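Local coordinates for FERM, ARHGEF and pleckstrin domain-containing protein 2 (Mus musculus, PDB 6D2K) that activates RAC1 as a guanine nucleotide exchange factor, acts in actin remodelling and integrin signalling, and is represented here by its FERM domain, at residues L126-L131 / Q182-A187; Q133-Y139 / H168-Q174; D144-L148 / L161-L165. One frame throughout, in Å; residues are numbered along the deposited sequence.

Interaction 1 (L126-L131 / Q182-A187)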
ATOM      1  N   LEU A 126       1.791  10.014 -17.985  1.00 14.32           N
ATOM      2  CA  LEU A 126       0.356   9.896 -18.223  1.00 14.23           C
ATOM      3  C   LEU A 126      -0.431   9.819 -16.910  1.00 13.70           C
ATOM      4  O   LEU A 126      -1.452  10.487 -16.750  1.00 13.80           O
ATOM      5  CB  LEU A 126       0.068   8.683 -19.111  1.00 14.63           C
ATOM      6  CG  LEU A 126      -1.394   8.437 -19.467  1.00 13.12           C
ATOM      7  CD1 LEU A 126      -1.969   9.651 -20.230  1.00 15.80           C
ATOM      8  CD2 LEU A 126      -1.520   7.143 -20.276  1.00 16.53           C
ATOM      9  N   LEU A 127       0.020   8.992 -15.974  1.00 13.41           N
ATOM     10  CA  LEU A 127      -0.611   8.937 -14.655  1.00 12.58           C
ATOM     11  C   LEU A 127      -0.674  10.317 -14.011  1.00 12.24           C
ATOM     12  O   LEU A 127      -1.730  10.731 -13.514  1.00 13.94           O
ATOM     13  CB  LEU A 127       0.163   7.985 -13.722  1.00 14.69           C
ATOM     14  CG  LEU A 127      -0.133   6.508 -13.916  1.00 15.96           C
ATOM     15  CD1 LEU A 127       0.904   5.663 -13.167  1.00 17.13           C
ATOM     16  CD2 LEU A 127      -1.531   6.179 -13.424  1.00 16.61           C
ATOM     17  N   ILE A 128       0.456  11.015 -13.979  1.00 13.47           N
ATOM     18  CA  ILE A 128       0.503  12.332 -13.360  1.00 12.93           C
ATOM     19  C   ILE A 128      -0.436  13.294 -14.079  1.00 13.93           C
ATOM     20  O   ILE A 128      -1.101  14.092 -13.433  1.00 13.75           O
ATOM     21  CB  ILE A 128       1.928  12.897 -13.324  1.00 11.62           C
ATOM     22  CG1 ILE A 128       2.821  11.972 -12.497  1.00 14.69           C
ATOM     23  CG2 ILE A 128       1.941  14.311 -12.734  1.00 16.14           C
ATOM     24  CD1 ILE A 128       4.303  12.298 -12.608  1.00 17.61           C
ATOM     25  N   SER A 129      -0.526  13.187 -15.402  1.00 12.53           N
ATOM     26  CA  SER A 129      -1.405  14.097 -16.147  1.00 12.70           C
ATOM     27  C   SER A 129      -2.876  13.939 -15.742  1.00 13.91           C
ATOM     28  O   SER A 129      -3.635  14.919 -15.709  1.00 13.41           O
ATOM     29  CB  SER A 129      -1.219  13.944 -17.665  1.00 11.56           C
ATOM     30  OG  SER A 129      -1.798  12.747 -18.153  1.00 12.71           O
ATOM     31  N   HIS A 130      -3.286  12.710 -15.451  1.00 11.91           N
ATOM     32  CA  HIS A 130      -4.646  12.470 -14.965  1.00 12.06           C
ATOM     33  C   HIS A 130      -4.819  12.960 -13.536  1.00 10.46           C
ATOM     34  O   HIS A 130      -5.878  13.505 -13.183  1.00 11.06           O
ATOM     35  CB  HIS A 130      -5.036  10.998 -15.090  1.00 12.28           C
ATOM     36  CG  HIS A 130      -5.423  10.610 -16.484  1.00 15.32           C
ATOM     37  ND1 HIS A 130      -4.694   9.732 -17.256  1.00 15.76           N
ATOM     38  CD2 HIS A 130      -6.451  11.030 -17.257  1.00  9.28           C
ATOM     39  CE1 HIS A 130      -5.277   9.605 -18.440  1.00 11.89           C
ATOM     40  NE2 HIS A 130      -6.342  10.385 -18.461  1.00 18.36           N
ATOM     41  N   LEU A 131      -3.777  12.798 -12.722  1.00 11.82           N
ATOM     42  CA  LEU A 131      -3.821  13.332 -11.362  1.00 11.80           C
ATOM     43  C   LEU A 131      -3.963  14.854 -11.380  1.00 12.41           C
ATOM     44  O   LEU A 131      -4.726  15.418 -10.587  1.00 13.69           O
ATOM     45  CB  LEU A 131      -2.582  12.906 -10.561  1.00 12.48           C
ATOM     46  CG  LEU A 131      -2.505  11.422 -10.202  1.00 14.28           C
ATOM     47  CD1 LEU A 131      -1.100  11.046  -9.710  1.00 14.42           C
ATOM     48  CD2 LEU A 131      -3.554  11.059  -9.175  1.00 12.93           C
ATOM     49  N   GLN A 182      -9.305   6.773 -14.645  1.00 13.14           N
ATOM     50  CA  GLN A 182      -8.205   6.542 -15.571  1.00 15.32           C
ATOM     51  C   GLN A 182      -6.924   6.187 -14.825  1.00 15.37           C
ATOM     52  O   GLN A 182      -6.153   5.363 -15.285  1.00 15.15           O
ATOM     53  CB  GLN A 182      -7.979   7.761 -16.451  1.00 17.73           C
ATOM     54  CG  GLN A 182      -9.185   8.101 -17.286  1.00 25.41           C
ATOM     55  CD  GLN A 182      -9.005   7.695 -18.709  1.00 34.53           C
ATOM     56  OE1 GLN A 182      -9.041   8.536 -19.615  1.00 31.21           O
ATOM     57  NE2 GLN A 182      -8.783   6.404 -18.929  1.00 30.46           N
ATOM     58  N   VAL A 183      -6.680   6.832 -13.692  1.00 12.03           N
ATOM     59  CA  VAL A 183      -5.500   6.497 -12.888  1.00 13.08           C
ATOM     60  C   VAL A 183      -5.553   5.018 -12.483  1.00 13.43           C
ATOM     61  O   VAL A 183      -4.553   4.288 -12.614  1.00 12.85           O
ATOM     62  CB  VAL A 183      -5.367   7.423 -11.656  1.00 10.62           C
ATOM     63  CG1 VAL A 183      -4.336   6.866 -10.660  1.00 13.45           C
ATOM     64  CG2 VAL A 183      -4.984   8.832 -12.085  1.00 11.15           C
ATOM     65  N   LEU A 184      -6.724   4.581 -12.017  1.00 11.49           N
ATOM     66  CA  LEU A 184      -6.921   3.201 -11.581  1.00 11.66           C
ATOM     67  C   LEU A 184      -6.753   2.224 -12.747  1.00 14.46           C
ATOM     68  O   LEU A 184      -6.169   1.151 -12.593  1.00 13.61           O
ATOM     69  CB  LEU A 184      -8.289   2.986 -10.920  1.00 14.59           C
ATOM     70  CG  LEU A 184      -8.703   3.938  -9.796  1.00 22.53           C
ATOM     71  CD1 LEU A 184      -9.933   3.418  -9.059  1.00 18.36           C
ATOM     72  CD2 LEU A 184      -7.571   4.195  -8.830  1.00 22.82           C
ATOM     73  N   GLU A 185      -7.274   2.607 -13.907  1.00 13.80           N
ATOM     74  CA  GLU A 185      -7.218   1.753 -15.093  1.00 15.82           C
ATOM     75  C   GLU A 185      -5.792   1.542 -15.585  1.00 15.69           C
ATOM     76  O   GLU A 185      -5.400   0.418 -15.967  1.00 16.50           O
ATOM     77  CB  GLU A 185      -8.080   2.365 -16.201  1.00 16.07           C
ATOM     78  CG  GLU A 185      -9.521   1.933 -16.110  1.00 23.31           C
ATOM     79  CD  GLU A 185      -9.658   0.422 -16.245  1.00 28.90           C
ATOM     80  OE1 GLU A 185     -10.314  -0.200 -15.383  1.00 34.40           O
ATOM     81  OE2 GLU A 185      -9.088  -0.141 -17.206  1.00 36.37           O
ATOM     82  N   ILE A 186      -5.015   2.616 -15.583  1.00 14.56           N
ATOM     83  CA  ILE A 186      -3.610   2.554 -15.961  1.00 14.87           C
ATOM     84  C   ILE A 186      -2.827   1.755 -14.919  1.00 16.36           C
ATOM     85  O   ILE A 186      -2.109   0.815 -15.254  1.00 13.35           O
ATOM     86  CB  ILE A 186      -2.996   3.961 -16.075  1.00 14.78           C
ATOM     87  CG1 ILE A 186      -3.572   4.696 -17.293  1.00 14.95           C
ATOM     88  CG2 ILE A 186      -1.485   3.874 -16.182  1.00 18.87           C
ATOM     89  CD1 ILE A 186      -3.324   6.215 -17.282  1.00 18.09           C
ATOM     90  N   ALA A 187      -2.983   2.124 -13.652  1.00 13.74           N
ATOM     91  CA  ALA A 187      -2.196   1.504 -12.581  1.00 14.53           C
ATOM     92  C   ALA A 187      -2.434   0.015 -12.409  1.00 15.47           C
ATOM     93  O   ALA A 187      -1.496  -0.721 -12.116  1.00 12.98           O
ATOM     94  CB  ALA A 187      -2.457   2.214 -11.274  1.00 12.44           C
TER
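The carbonyl O of Leu126 is gripped by two donors of its own helix, the backbone N of His130 at 3.2 Å and the hydroxyl OG of Ser129 at 2.7 Å, the latter tilted 21° from the carbonyl plane. This doubly held turn presents Leu126, Leu127 and His130 to segment 182-187. Ile186 is the residue they share. Its CD1 meets CD2 of Leu126 at 3.6 Å, while the side chains of Ile186 and Leu127 pass in opposite directions, CG2 of the isoleucine touching CD2 of the leucine at 3.6 Å. Val183 also divides its work: CG2, placed beside its backbone N by a chi1 of 167°, lies 3.7 Å from CB of His130 and also touches Leu131, while CG1 faces Leu127. The imidazole of His130 forms the polar end of the seam. CB of Gln182 sits almost squarely over the centre of one face, 3.6 Å from the centroid, in a CH-pi contact, and the ring also stacks with that of His171. Replacing His130 by alanine would keep the CB contact with Val183 but would probably open a gap beneath Gln182 and leave His171 without its stacking partner. Antiparallel at 164°, with axes 9.4 Å apart, the two helical segments show the close lengthwise packing of the all-helical, acyl-CoA-binding-protein-like central lobe of a FERM domain.

Interaction 2 (Q133-Y139 / H168-Q174)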
ATOM      1  N   GLN A 133      -5.418  16.548 -13.844  1.00 10.96           N
ATOM      2  CA  GLN A 133      -6.785  16.843 -14.275  1.00 13.57           C
ATOM      3  C   GLN A 133      -7.769  16.752 -13.100  1.00 11.53           C
ATOM      4  O   GLN A 133      -8.653  17.604 -12.946  1.00 13.21           O
ATOM      5  CB  GLN A 133      -7.182  15.925 -15.430  1.00 14.86           C
ATOM      6  CG  GLN A 133      -8.546  16.231 -16.074  1.00 13.29           C
ATOM      7  CD  GLN A 133      -8.600  17.595 -16.747  1.00 13.66           C
ATOM      8  OE1 GLN A 133      -7.589  18.115 -17.210  1.00 14.91           O
ATOM      9  NE2 GLN A 133      -9.801  18.174 -16.819  1.00 17.01           N
ATOM     10  N   SER A 134      -7.583  15.759 -12.234  1.00 11.30           N
ATOM     11  CA  SER A 134      -8.474  15.615 -11.086  1.00 12.09           C
ATOM     12  C   SER A 134      -8.334  16.760 -10.094  1.00 12.62           C
ATOM     13  O   SER A 134      -9.329  17.188  -9.512  1.00 18.63           O
ATOM     14  CB  SER A 134      -8.241  14.283 -10.349  1.00 12.73           C
ATOM     15  OG  SER A 134      -7.053  14.308  -9.578  1.00 20.02           O
ATOM     16  N   GLU A 135      -7.112  17.251  -9.892  1.00 12.57           N
ATOM     17  CA  GLU A 135      -6.866  18.179  -8.797  1.00 16.03           C
ATOM     18  C   GLU A 135      -6.998  19.635  -9.210  1.00 14.47           C
ATOM     19  O   GLU A 135      -7.597  20.436  -8.486  1.00 16.59           O
ATOM     20  CB  GLU A 135      -5.493  17.924  -8.165  1.00 17.57           C
ATOM     21  CG  GLU A 135      -5.229  18.807  -6.943  1.00 18.67           C
ATOM     22  CD  GLU A 135      -4.214  18.206  -5.994  1.00 23.05           C
ATOM     23  OE1 GLU A 135      -4.385  17.036  -5.597  1.00 25.37           O
ATOM     24  OE2 GLU A 135      -3.250  18.911  -5.624  1.00 29.27           O
ATOM     25  N   ILE A 136      -6.427  19.988 -10.355  1.00 12.21           N
ATOM     26  CA  ILE A 136      -6.455  21.395 -10.792  1.00 13.57           C
ATOM     27  C   ILE A 136      -7.284  21.629 -12.056  1.00 13.80           C
ATOM     28  O   ILE A 136      -7.445  22.768 -12.490  1.00 16.89           O
ATOM     29  CB  ILE A 136      -5.040  22.003 -10.984  1.00 18.58           C
ATOM     30  CG1 ILE A 136      -4.282  21.311 -12.121  1.00 17.35           C
ATOM     31  CG2 ILE A 136      -4.268  21.983  -9.676  1.00 19.60           C
ATOM     32  CD1 ILE A 136      -2.916  21.948 -12.400  1.00 18.94           C
ATOM     33  N   GLY A 137      -7.808  20.562 -12.659  1.00 13.59           N
ATOM     34  CA  GLY A 137      -8.669  20.708 -13.818  1.00 13.63           C
ATOM     35  C   GLY A 137      -7.958  20.882 -15.147  1.00 17.19           C
ATOM     36  O   GLY A 137      -6.817  20.450 -15.318  1.00 15.93           O
ATOM     37  N   ASP A 138      -8.644  21.514 -16.103  1.00 17.16           N
ATOM     38  CA  ASP A 138      -8.125  21.619 -17.463  1.00 16.86           C
ATOM     39  C   ASP A 138      -6.755  22.264 -17.519  1.00 17.30           C
ATOM     40  O   ASP A 138      -6.445  23.197 -16.773  1.00 19.57           O
ATOM     41  CB  ASP A 138      -9.073  22.437 -18.351  1.00 19.67           C
ATOM     42  CG  ASP A 138     -10.367  21.723 -18.655  1.00 21.57           C
ATOM     43  OD1 ASP A 138     -10.534  20.530 -18.320  1.00 20.55           O
ATOM     44  OD2 ASP A 138     -11.256  22.373 -19.249  1.00 24.55           O
ATOM     45  N   TYR A 139      -5.954  21.750 -18.442  1.00 19.67           N
ATOM     46  CA  TYR A 139      -4.623  22.247 -18.719  1.00 20.83           C
ATOM     47  C   TYR A 139      -4.568  23.752 -18.926  1.00 24.45           C
ATOM     48  O   TYR A 139      -5.412  24.345 -19.613  1.00 23.79           O
ATOM     49  CB  TYR A 139      -4.089  21.572 -19.981  1.00 23.55           C
ATOM     50  CG  TYR A 139      -2.769  22.129 -20.468  1.00 26.43           C
ATOM     51  CD1 TYR A 139      -2.728  23.106 -21.462  1.00 27.91           C
ATOM     52  CD2 TYR A 139      -1.563  21.676 -19.944  1.00 25.01           C
ATOM     53  CE1 TYR A 139      -1.522  23.611 -21.922  1.00 29.83           C
ATOM     54  CE2 TYR A 139      -0.353  22.181 -20.395  1.00 31.52           C
ATOM     55  CZ  TYR A 139      -0.341  23.149 -21.382  1.00 34.70           C
ATOM     56  OH  TYR A 139       0.860  23.652 -21.836  1.00 41.84           O
ATOM     57  N   HIS A 168      -1.610  16.100 -20.411  1.00 15.29           N
ATOM     58  CA  HIS A 168      -2.678  16.817 -19.723  1.00 15.90           C
ATOM     59  C   HIS A 168      -3.570  17.574 -20.705  1.00 19.95           C
ATOM     60  O   HIS A 168      -4.782  17.646 -20.516  1.00 17.41           O
ATOM     61  CB  HIS A 168      -2.101  17.773 -18.683  1.00 16.47           C
ATOM     62  CG  HIS A 168      -3.132  18.376 -17.779  1.00 14.53           C
ATOM     63  ND1 HIS A 168      -2.881  19.490 -17.010  1.00 16.19           N
ATOM     64  CD2 HIS A 168      -4.416  18.026 -17.527  1.00 16.67           C
ATOM     65  CE1 HIS A 168      -3.959  19.791 -16.310  1.00 16.75           C
ATOM     66  NE2 HIS A 168      -4.910  18.926 -16.614  1.00 16.69           N
ATOM     67  N   GLN A 169      -2.970  18.117 -21.763  1.00 19.09           N
ATOM     68  CA  GLN A 169      -3.736  18.851 -22.772  1.00 21.12           C
ATOM     69  C   GLN A 169      -4.812  17.983 -23.415  1.00 22.19           C
ATOM     70  O   GLN A 169      -5.796  18.503 -23.954  1.00 23.20           O
ATOM     71  CB  GLN A 169      -2.808  19.405 -23.856  1.00 23.39           C
ATOM     72  CG  GLN A 169      -1.885  20.484 -23.375  1.00 27.58           C
ATOM     73  CD  GLN A 169      -0.849  20.861 -24.414  1.00 34.56           C
ATOM     74  OE1 GLN A 169      -1.188  21.286 -25.521  1.00 42.60           O
ATOM     75  NE2 GLN A 169       0.423  20.719 -24.058  1.00 31.19           N
ATOM     76  N   ARG A 170      -4.639  16.666 -23.357  1.00 22.20           N
ATOM     77  CA  ARG A 170      -5.588  15.741 -23.968  1.00 17.85           C
ATOM     78  C   ARG A 170      -6.836  15.504 -23.120  1.00 20.50           C
ATOM     79  O   ARG A 170      -7.788  14.891 -23.590  1.00 22.52           O
ATOM     80  CB  ARG A 170      -4.929  14.381 -24.230  1.00 19.42           C
ATOM     81  CG  ARG A 170      -3.605  14.456 -24.955  1.00 19.96           C
ATOM     82  CD  ARG A 170      -3.015  13.065 -25.151  1.00 22.90           C
ATOM     83  NE  ARG A 170      -1.764  13.143 -25.891  1.00 26.09           N
ATOM     84  CZ  ARG A 170      -1.124  12.089 -26.388  1.00 22.55           C
ATOM     85  NH1 ARG A 170      -1.619  10.869 -26.226  1.00 24.93           N
ATOM     86  NH2 ARG A 170       0.010  12.262 -27.048  1.00 28.69           N
ATOM     87  N   HIS A 171      -6.822  15.952 -21.863  1.00 17.92           N
ATOM     88  CA  HIS A 171      -7.876  15.565 -20.924  1.00 18.01           C
ATOM     89  C   HIS A 171      -8.932  16.631 -20.721  1.00 21.39           C
ATOM     90  O   HIS A 171      -9.667  16.582 -19.738  1.00 16.16           O
ATOM     91  CB  HIS A 171      -7.287  15.232 -19.552  1.00 17.46           C
ATOM     92  CG  HIS A 171      -6.165  14.246 -19.599  1.00 17.10           C
ATOM     93  ND1 HIS A 171      -6.085  13.245 -20.543  1.00 17.40           N
ATOM     94  CD2 HIS A 171      -5.084  14.096 -18.793  1.00 13.62           C
ATOM     95  CE1 HIS A 171      -4.996  12.526 -20.330  1.00 16.21           C
ATOM     96  NE2 HIS A 171      -4.373  13.018 -19.270  1.00 14.81           N
ATOM     97  N   THR A 172      -8.995  17.573 -21.658  1.00 19.33           N
ATOM     98  CA  THR A 172      -9.952  18.670 -21.621  1.00 22.94           C
ATOM     99  C   THR A 172     -11.348  18.239 -21.190  1.00 15.45           C
ATOM    100  O   THR A 172     -11.932  17.326 -21.761  1.00 20.21           O
ATOM    101  CB  THR A 172     -10.043  19.319 -23.008  1.00 21.09           C
ATOM    102  OG1 THR A 172      -8.735  19.747 -23.398  1.00 26.56           O
ATOM    103  CG2 THR A 172     -10.967  20.520 -22.966  1.00 32.41           C
ATOM    104  N   GLY A 173     -11.879  18.908 -20.172  1.00 17.94           N
ATOM    105  CA  GLY A 173     -13.234  18.653 -19.717  1.00 17.50           C
ATOM    106  C   GLY A 173     -13.499  17.442 -18.839  1.00 22.15           C
ATOM    107  O   GLY A 173     -14.624  17.237 -18.387  1.00 18.69           O
ATOM    108  N   GLN A 174     -12.484  16.618 -18.596  1.00 16.42           N
ATOM    109  CA  GLN A 174     -12.698  15.429 -17.767  1.00 15.52           C
ATOM    110  C   GLN A 174     -12.878  15.754 -16.279  1.00 12.52           C
ATOM    111  O   GLN A 174     -12.203  16.612 -15.735  1.00 14.82           O
ATOM    112  CB  GLN A 174     -11.583  14.391 -17.989  1.00 15.94           C
ATOM    113  CG  GLN A 174     -11.766  13.664 -19.326  1.00 17.74           C
ATOM    114  CD  GLN A 174     -10.619  12.738 -19.680  1.00 22.94           C
ATOM    115  OE1 GLN A 174      -9.987  12.131 -18.805  1.00 22.02           O
ATOM    116  NE2 GLN A 174     -10.359  12.602 -20.984  1.00 24.30           N
TER
HETATM  117  O   HOH W   1      -6.896  19.308 -19.611  1.00 16.04           O
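Gln133 and His168 meet at about a right angle in the helical central lobe of the FERM domain, where the end of helix 121-136 is bound to the type II beta turn His171-Gln174. The amide plane of Gln133 stands 64° from the imidazole, with OE1 and Gly137 O both at the ring's edge. His168 NE2 gives weak, bent bonds to the two acceptors, 2.9 Å to Gln133 OE1 and 2.8 Å to Gly137 O, while its ND1 pairs with Asp144. The other end of the amide helps fix its rotation: NE2 of Gln133 points nearly straight at Gln174 O, 3.1 Å away on a lone pair in the carbonyl plane, and also donates to Asp138 OD1. Reaching this site depends on a bend in the glutamine chain, with chi2 at 64°. Tyr139 approaches His168 differently, turning its ring edge toward the imidazole face with the planes 85° apart and laying CB over that same ring. Gln169 runs alongside the tyrosine, pointing the same way, its CG above the ring centre at 3.3 Å from the centroid. A water fills in the joint, donating to Gln133 OE1 and His168 O and accepting from Tyr139 N. The turn is secured through Asp138, whose OD1 takes the backbone N of Gly173 at 2.8 Å from above the carboxylate plane.

Interaction 3 (D144-L148 / L161-L165)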
ATOM      1  N   ASP A 144      -0.292  24.687 -14.610  1.00 17.89           N
ATOM      2  CA  ASP A 144       0.392  23.394 -14.461  1.00 16.15           C
ATOM      3  C   ASP A 144       1.802  23.564 -13.902  1.00 19.07           C
ATOM      4  O   ASP A 144       2.189  22.870 -12.972  1.00 16.66           O
ATOM      5  CB  ASP A 144       0.467  22.646 -15.797  1.00 18.62           C
ATOM      6  CG  ASP A 144      -0.821  21.904 -16.143  1.00 18.99           C
ATOM      7  OD1 ASP A 144      -1.926  22.415 -15.858  1.00 23.39           O
ATOM      8  OD2 ASP A 144      -0.731  20.814 -16.745  1.00 21.25           O
ATOM      9  N   ARG A 145       2.574  24.476 -14.492  1.00 17.88           N
ATOM     10  CA  ARG A 145       3.955  24.680 -14.062  1.00 21.42           C
ATOM     11  C   ARG A 145       4.049  25.179 -12.626  1.00 19.95           C
ATOM     12  O   ARG A 145       4.897  24.730 -11.863  1.00 20.80           O
ATOM     13  CB  ARG A 145       4.694  25.623 -15.015  1.00 22.76           C
ATOM     14  CG  ARG A 145       4.855  25.043 -16.414  1.00 28.09           C
ATOM     15  CD  ARG A 145       5.837  25.840 -17.258  1.00 33.65           C
ATOM     16  NE  ARG A 145       6.068  25.198 -18.548  1.00 35.74           N
ATOM     17  CZ  ARG A 145       7.022  24.301 -18.780  1.00 35.57           C
ATOM     18  NH1 ARG A 145       7.846  23.938 -17.807  1.00 36.22           N
ATOM     19  NH2 ARG A 145       7.153  23.774 -19.990  1.00 40.29           N
ATOM     20  N   GLU A 146       3.185  26.114 -12.243  1.00 18.58           N
ATOM     21  CA  GLU A 146       3.195  26.573 -10.865  1.00 19.37           C
ATOM     22  C   GLU A 146       2.794  25.454  -9.905  1.00 15.77           C
ATOM     23  O   GLU A 146       3.386  25.300  -8.839  1.00 17.97           O
ATOM     24  CB  GLU A 146       2.318  27.821 -10.677  1.00 23.29           C
ATOM     25  CG  GLU A 146       2.907  29.069 -11.317  1.00 24.75           C
ATOM     26  CD  GLU A 146       2.089  30.335 -11.045  1.00 37.03           C
ATOM     27  OE1 GLU A 146       1.110  30.280 -10.271  1.00 37.96           O
ATOM     28  OE2 GLU A 146       2.429  31.395 -11.607  1.00 37.31           O
ATOM     29  N   HIS A 147       1.809  24.654 -10.293  1.00 17.88           N
ATOM     30  CA  HIS A 147       1.366  23.572  -9.423  1.00 17.47           C
ATOM     31  C   HIS A 147       2.469  22.530  -9.243  1.00 16.62           C
ATOM     32  O   HIS A 147       2.705  22.061  -8.141  1.00 16.22           O
ATOM     33  CB  HIS A 147       0.119  22.907  -9.985  1.00 16.03           C
ATOM     34  CG  HIS A 147      -0.368  21.761  -9.162  1.00 21.06           C
ATOM     35  ND1 HIS A 147      -1.213  21.920  -8.084  1.00 22.25           N
ATOM     36  CD2 HIS A 147      -0.130  20.430  -9.260  1.00 20.76           C
ATOM     37  CE1 HIS A 147      -1.477  20.736  -7.555  1.00 23.53           C
ATOM     38  NE2 HIS A 147      -0.831  19.818  -8.251  1.00 21.10           N
ATOM     39  N   LEU A 148       3.150  22.206 -10.333  1.00 16.46           N
ATOM     40  CA  LEU A 148       4.224  21.210 -10.307  1.00 14.12           C
ATOM     41  C   LEU A 148       5.472  21.717  -9.596  1.00 19.29           C
ATOM     42  O   LEU A 148       6.323  20.925  -9.194  1.00 23.02           O
ATOM     43  CB  LEU A 148       4.550  20.766 -11.729  1.00 16.77           C
ATOM     44  CG  LEU A 148       3.473  19.834 -12.295  1.00 17.61           C
ATOM     45  CD1 LEU A 148       3.604  19.681 -13.792  1.00 20.88           C
ATOM     46  CD2 LEU A 148       3.535  18.481 -11.594  1.00 16.77           C
ATOM     47  N   LEU A 161       8.483  16.952 -17.318  1.00 20.74           N
ATOM     48  CA  LEU A 161       7.529  18.054 -17.394  1.00 23.96           C
ATOM     49  C   LEU A 161       6.853  18.168 -18.760  1.00 23.69           C
ATOM     50  O   LEU A 161       5.634  18.268 -18.844  1.00 20.94           O
ATOM     51  CB  LEU A 161       8.185  19.384 -17.010  1.00 23.51           C
ATOM     52  CG  LEU A 161       7.396  20.175 -15.970  1.00 29.91           C
ATOM     53  CD1 LEU A 161       6.029  20.533 -16.511  1.00 29.66           C
ATOM     54  CD2 LEU A 161       7.267  19.359 -14.697  1.00 28.99           C
ATOM     55  N   GLU A 162       7.634  18.145 -19.834  1.00 23.07           N
ATOM     56  CA  GLU A 162       7.055  18.285 -21.168  1.00 27.29           C
ATOM     57  C   GLU A 162       6.044  17.184 -21.477  1.00 25.34           C
ATOM     58  O   GLU A 162       4.965  17.453 -21.989  1.00 22.69           O
ATOM     59  CB  GLU A 162       8.145  18.332 -22.242  1.00 32.44           C
ATOM     60  CG  GLU A 162       9.144  19.461 -22.049  1.00 36.41           C
ATOM     61  CD  GLU A 162       8.494  20.835 -22.060  1.00 42.72           C
ATOM     62  OE1 GLU A 162       9.048  21.757 -21.421  1.00 39.86           O
ATOM     63  OE2 GLU A 162       7.430  20.997 -22.700  1.00 45.67           O
ATOM     64  N   LYS A 163       6.383  15.939 -21.162  1.00 20.99           N
ATOM     65  CA  LYS A 163       5.449  14.844 -21.406  1.00 19.32           C
ATOM     66  C   LYS A 163       4.176  15.013 -20.580  1.00 19.43           C
ATOM     67  O   LYS A 163       3.076  14.756 -21.066  1.00 19.84           O
ATOM     68  CB  LYS A 163       6.084  13.495 -21.072  1.00 20.02           C
ATOM     69  CG  LYS A 163       7.210  13.066 -21.996  1.00 31.71           C
ATOM     70  CD  LYS A 163       7.841  11.771 -21.499  1.00 33.37           C
ATOM     71  CE  LYS A 163       9.081  11.405 -22.304  1.00 35.78           C
ATOM     72  NZ  LYS A 163       8.740  11.072 -23.716  1.00 37.30           N
ATOM     73  N   ILE A 164       4.332  15.433 -19.330  1.00 18.07           N
ATOM     74  CA  ILE A 164       3.186  15.591 -18.431  1.00 16.04           C
ATOM     75  C   ILE A 164       2.192  16.625 -18.987  1.00 18.52           C
ATOM     76  O   ILE A 164       0.990  16.379 -19.031  1.00 15.55           O
ATOM     77  CB  ILE A 164       3.631  16.019 -17.018  1.00 16.73           C
ATOM     78  CG1 ILE A 164       4.397  14.880 -16.336  1.00 15.00           C
ATOM     79  CG2 ILE A 164       2.408  16.411 -16.198  1.00 16.27           C
ATOM     80  CD1 ILE A 164       5.156  15.305 -15.086  1.00 17.50           C
ATOM     81  N   LEU A 165       2.723  17.773 -19.404  1.00 18.26           N
ATOM     82  CA  LEU A 165       1.939  18.863 -19.980  1.00 23.69           C
ATOM     83  C   LEU A 165       1.254  18.428 -21.266  1.00 18.72           C
ATOM     84  O   LEU A 165       0.080  18.722 -21.499  1.00 20.44           O
ATOM     85  CB  LEU A 165       2.852  20.052 -20.287  1.00 21.86           C
ATOM     86  CG  LEU A 165       3.043  21.178 -19.265  1.00 34.28           C
ATOM     87  CD1 LEU A 165       2.645  20.769 -17.854  1.00 28.55           C
ATOM     88  CD2 LEU A 165       4.484  21.689 -19.316  1.00 32.61           C
TER
HETATM   89  O   HOH W   2      10.275  22.242 -18.906  1.00 36.98           O
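Arg145 reaches from helix 141-150 across to Leu161, Glu162 and Leu165 on helix 161-168, both in the FERM central lobe; the segments 144-148 and 161-165 run at 126° to each other, axes 11.5 Å apart. Such spacing is wide for helices, and long side chains do the bridging. From CB the arginine runs extended through CG and CD to NE, these carbons serving as the span that carries the charge over. At NE it passes CD2 of Leu165, 3.9 Å away, and forms a salt bridge with Glu141 one turn earlier in its own helix. A chi4 of -90° then swings the guanidinium out of line with the chain, so that CD2 of Leu165 lies over one face, toward the rim, while acceptors gather in its plane. NH2 makes a salt bridge with OE1 of Glu162 at 3.1 Å, the acceptor lying almost exactly in the guanidinium plane. The donor, by contrast, arrives on the syn side 32° out of the carboxylate plane. NH1 meets a water that donates to the same OE1, and the nearest carbon of segment 161-165 to NH1 is CD1 of Leu161. The charged link therefore runs along an apolar layer. Asp144, whose OD2 is taken by His168, contributes its CB, which touches CD1 of Leu165 at 3.5 Å. Deeper in, Leu148 and Leu161 extend toward each other tip to tip, and CD1 of Leu148 touches CD1 of Leu161 at 3.7 Å, with CD2 of that leucine almost as near at 3.8 Å.

How the interactions relate
Followed from the N terminus, the chain enters these contacts on helix 121-136, which serves interaction 1 with its middle and interaction 2 with its end. Helix 141-150 comes next, and its meeting with helix 161-168 closes the shortest loop, interaction 3. The loop after that helix returns to the end of helix 121-136 in interaction 2, and helix 176-187 finally closes interaction 1. The three are thus strictly nested, 3 within 2 within 1, without crossing. Links also run between the levels: Ser129 to His171 joins interaction 1 to 2, and Asp144 to His168 joins 2 to 3. Together they unite four consecutive helices of the FERM central lobe.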